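Local coordinates for cell division GTPase FtsZ, diverged (Clostridium botulinum C, PDB 3V3T), which is a diverged member of the tubulin/FtsZ family, pairing a Rossmann-like GTPase domain with a carboxy-terminal domain like that of TubZ, at residues A[73-78]-A[107-112]; A[113-116]-A[122-125]. The protein carries 1 engineered substitution. One frame throughout, in Å; residues are numbered along the deposited sequence. Where two conformers were deposited one is given.

Contact 1: residues A[73-78]-A[107-112]; sequences TYYKQI and TPPILG
Tyr75 of helix 75-85 packs as a knob into a hole on helix 101-117, its neighbour in the Rossmann-like GTPase domain of the tubulin/FtsZ family. It stands in the first turn of its helix, and its side chain touches Ile106, Pro109, Ile110 and Leu113, the i, i+3, i+4, i+7 set that makes up such a hole. Pro109 and Ile110 share the phenol between them: CE2 of Tyr75 comes 3.5 Å from CB of Pro109, and its CD1, across the ring, lies 3.5 Å from CG1 of Ile110. Both meet the ring at a slant. With CG beside the backbone N and anti to the carbonyl carbon (chi1 -70°), the ring extends along the proline until the hydroxyl OH of Tyr75 is 3.7 Å from CG of Pro109. The two successive prolines, Pro108 and Pro109, have no N-H to give to the preceding turn, and the helix is kinked there. One turn after Tyr75, Ile78 continues the seam deeper, where it also touches Ile54 while Ile110 rests on Phe94 of the sheet. The two isoleucines cross at about a right angle. CD1 of Ile110 fits against the Ile78 branches, 3.7 Å from CG2 of Ile78 and, methyl to methyl, 3.4 Å from CD1 of Ile78.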
# COMPACT_ATOMS: atom_id res chain seq x y z
N THR A 73 16.10 16.12 -12.19
CA THR A 73 16.93 17.11 -11.50
C THR A 73 16.40 17.45 -10.10
O THR A 73 17.11 18.03 -9.29
CB THR A 73 17.08 18.41 -12.33
OG1 THR A 73 15.79 18.88 -12.73
CG2 THR A 73 17.92 18.15 -13.56
N TYR A 74 15.16 17.05 -9.82
CA TYR A 74 14.49 17.43 -8.57
C TYR A 74 14.31 16.29 -7.55
O TYR A 74 13.74 16.51 -6.48
CB TYR A 74 13.13 18.07 -8.87
CG TYR A 74 13.21 19.40 -9.60
CD1 TYR A 74 13.25 20.60 -8.89
CD2 TYR A 74 13.24 19.46 -10.99
CE1 TYR A 74 13.33 21.82 -9.55
CE2 TYR A 74 13.32 20.67 -11.65
CZ TYR A 74 13.36 21.85 -10.92
OH TYR A 74 13.44 23.06 -11.57
N TYR A 75 14.79 15.09 -7.87
CA TYR A 75 14.61 13.96 -6.95
C TYR A 75 15.10 14.29 -5.55
O TYR A 75 14.48 13.92 -4.55
CB TYR A 75 15.31 12.70 -7.46
CG TYR A 75 14.67 12.07 -8.67
CD1 TYR A 75 13.36 12.38 -9.03
CD2 TYR A 75 15.37 11.16 -9.46
CE1 TYR A 75 12.77 11.81 -10.15
CE2 TYR A 75 14.79 10.58 -10.57
CZ TYR A 75 13.49 10.91 -10.91
OH TYR A 75 12.91 10.33 -12.01
N LYS A 76 16.22 14.99 -5.47
CA LYS A 76 16.85 15.31 -4.19
C LYS A 76 16.15 16.45 -3.46
O LYS A 76 16.10 16.46 -2.23
CB LYS A 76 18.34 15.62 -4.38
CG LYS A 76 19.15 14.43 -4.88
CD LYS A 76 20.65 14.69 -4.82
CE LYS A 76 21.16 14.64 -3.39
NZ LYS A 76 22.62 14.94 -3.31
N GLN A 77 15.62 17.42 -4.20
CA GLN A 77 14.78 18.43 -3.58
C GLN A 77 13.53 17.76 -3.01
O GLN A 77 13.11 18.05 -1.89
CB GLN A 77 14.38 19.52 -4.58
CG GLN A 77 15.49 20.46 -4.98
CD GLN A 77 14.98 21.86 -5.29
OE1 GLN A 77 13.82 22.18 -5.01
NE2 GLN A 77 15.84 22.70 -5.87
N ILE A 78 12.94 16.86 -3.78
CA ILE A 78 11.73 16.19 -3.34
C ILE A 78 11.97 15.46 -2.02
O ILE A 78 11.23 15.62 -1.05
CB ILE A 78 11.23 15.18 -4.39
CG1 ILE A 78 10.84 15.91 -5.68
CG2 ILE A 78 10.07 14.36 -3.82
CD1 ILE A 78 10.12 15.03 -6.69
N THR A 107 8.08 7.39 -9.01
CA THR A 107 8.09 6.76 -7.69
C THR A 107 9.29 5.81 -7.47
O THR A 107 9.89 5.82 -6.40
CB THR A 107 6.81 5.96 -7.41
OG1 THR A 107 5.67 6.77 -7.69
CG2 THR A 107 6.76 5.52 -5.95
N PRO A 108 9.59 4.95 -8.45
CA PRO A 108 10.69 4.01 -8.21
C PRO A 108 12.04 4.71 -7.96
O PRO A 108 12.71 4.39 -6.98
CB PRO A 108 10.73 3.17 -9.50
CG PRO A 108 9.33 3.22 -10.01
CD PRO A 108 8.86 4.63 -9.69
N PRO A 109 12.43 5.66 -8.81
CA PRO A 109 13.72 6.29 -8.52
C PRO A 109 13.73 7.00 -7.17
O PRO A 109 14.67 6.83 -6.40
CB PRO A 109 13.89 7.31 -9.65
CG PRO A 109 12.96 6.88 -10.73
CD PRO A 109 11.82 6.16 -10.05
N ILE A 110 12.69 7.78 -6.87
CA ILE A 110 12.68 8.52 -5.61
C ILE A 110 12.72 7.59 -4.41
O ILE A 110 13.45 7.83 -3.45
CB ILE A 110 11.48 9.48 -5.50
CG1 ILE A 110 11.56 10.53 -6.60
CG2 ILE A 110 11.52 10.21 -4.19
CD1 ILE A 110 10.64 11.69 -6.36
N LEU A 111 11.96 6.50 -4.47
CA LEU A 111 12.00 5.49 -3.42
C LEU A 111 13.38 4.83 -3.34
O LEU A 111 13.96 4.72 -2.26
CB LEU A 111 10.89 4.48 -3.66
CG LEU A 111 10.79 3.13 -2.96
CD1 LEU A 111 11.01 3.26 -1.48
CD2 LEU A 111 9.39 2.60 -3.23
N GLY A 112 13.93 4.40 -4.47
CA GLY A 112 15.25 3.80 -4.47
C GLY A 112 16.32 4.76 -3.93
O GLY A 112 17.20 4.36 -3.17

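Contact 2: residues A[113-116]-A[122-125]; sequences LAKQ and HFGF
The ammonium NZ of Lys115 is gripped twice, by a salt bridge to Asp158 OD2 and a hydrogen bond to Ser152 O, while the root of the same side chain packs against Phe123. The chain leaves with CG anti to the backbone N (chi1 -158°) and bends at chi3 (74°), carrying the charge away from the ring, so that the side chain offers the ring only its first carbons: CG of Lys115 is 4.1 Å from CD2 of Phe123. The backbone comes closer, with Lys115 CA 3.6 Å from Phe123 CE2. Above one face of the ring, toward its rim, sits Lys115 N, 3.8 Å from the plane of Phe123. Ala114 meets the far end of the phenyl group: its CB is 3.7 Å from CE1 of Phe123, and its carbonyl O approaches CZ of Phe123 obliquely at 3.6 Å. Phe123 thus reaches from the strand to the end of the helix, and it also touches Leu111, Val92 and Phe94. Its backbone pairs with Ser160, and Gly124 with Val92 and Phe94, fixing strand 122-129 between its parallel neighbours. A helix laid over the second strand in this way belongs to a beta-alpha-beta crossover, here strand 91-97, helix 101-117 and strand 122-129 of the Rossmann-like domain.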
# COMPACT_ATOMS: atom_id res chain seq x y z
N LEU A 113 16.23 6.02 -4.32
CA LEU A 113 17.19 7.02 -3.90
C LEU A 113 17.06 7.37 -2.41
O LEU A 113 18.07 7.53 -1.72
CB LEU A 113 17.05 8.28 -4.76
CG LEU A 113 17.97 9.44 -4.39
CD1 LEU A 113 19.41 8.99 -4.38
CD2 LEU A 113 17.78 10.58 -5.38
N ALA A 114 15.82 7.47 -1.92
CA ALA A 114 15.58 7.76 -0.51
C ALA A 114 16.06 6.62 0.39
O ALA A 114 16.66 6.86 1.43
CB ALA A 114 14.09 8.04 -0.25
N LYS A 115 15.79 5.39 -0.02
CA LYS A 115 16.25 4.22 0.73
C LYS A 115 17.78 4.28 0.91
O LYS A 115 18.28 4.00 2.00
CB LYS A 115 15.85 2.93 0.01
CG LYS A 115 15.81 1.69 0.90
CD LYS A 115 15.64 0.40 0.08
CE LYS A 115 16.95 0.02 -0.65
NZ LYS A 115 16.99 -1.36 -1.23
N GLN A 116 18.51 4.63 -0.15
CA GLN A 116 19.97 4.68 -0.04
C GLN A 116 20.41 5.82 0.87
O GLN A 116 21.36 5.68 1.63
CB GLN A 116 20.66 4.80 -1.41
CG GLN A 116 20.52 3.58 -2.31
CD GLN A 116 20.85 2.26 -1.62
OE1 GLN A 116 20.13 1.27 -1.77
NE2 GLN A 116 21.95 2.24 -0.86
N HIS A 122 12.37 3.32 7.61
CA HIS A 122 11.66 2.25 6.92
C HIS A 122 10.83 2.81 5.77
O HIS A 122 10.18 3.85 5.91
CB HIS A 122 10.74 1.45 7.85
CG HIS A 122 9.98 0.39 7.12
ND1 HIS A 122 10.54 -0.82 6.77
CD2 HIS A 122 8.72 0.38 6.62
CE1 HIS A 122 9.65 -1.53 6.11
NE2 HIS A 122 8.54 -0.83 6.00
N PHE A 123 10.88 2.13 4.63
CA PHE A 123 10.16 2.57 3.45
C PHE A 123 9.13 1.57 2.99
O PHE A 123 9.35 0.36 3.04
CB PHE A 123 11.10 2.91 2.29
CG PHE A 123 11.96 4.11 2.56
CD1 PHE A 123 11.50 5.38 2.27
CD2 PHE A 123 13.20 3.97 3.15
CE1 PHE A 123 12.28 6.48 2.53
CE2 PHE A 123 13.98 5.07 3.41
CZ PHE A 123 13.51 6.33 3.10
N GLY A 124 7.99 2.09 2.55
CA GLY A 124 6.95 1.26 2.02
C GLY A 124 6.39 1.84 0.73
O GLY A 124 6.67 2.98 0.36
N PHE A 125 5.60 1.03 0.06
CA PHE A 125 5.05 1.38 -1.23
C PHE A 125 3.63 0.84 -1.32
O PHE A 125 3.40 -0.36 -1.12
CB PHE A 125 5.88 0.74 -2.34
CG PHE A 125 5.29 0.93 -3.72
CD1 PHE A 125 5.13 2.20 -4.25
CD2 PHE A 125 4.92 -0.17 -4.49
CE1 PHE A 125 4.59 2.39 -5.51
CE2 PHE A 125 4.38 -0.00 -5.75
CZ PHE A 125 4.21 1.28 -6.27

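Overall arrangement
Helix 101-117 serves both contacts, whose centres lie about 10 Å apart. Contact 1 joins it to a neighbouring helix and is only partly buried, with Tyr75 and Pro109 toward the outside; contact 2 sets it down on the sheet and is buried. Neither has a hydrogen bond across it. Contact 1 joins side chains alone, whereas in contact 2 a phenyl ring lies largely against helix backbone, and Lys115, the charged residue among those that touch, finds its polar partners beyond both segments. The two also touch directly: Leu111 CD1 packs 3.8 Å from Phe123 CB, and on the helix side Tyr75 CB is 3.9 Å from Leu113 CD2.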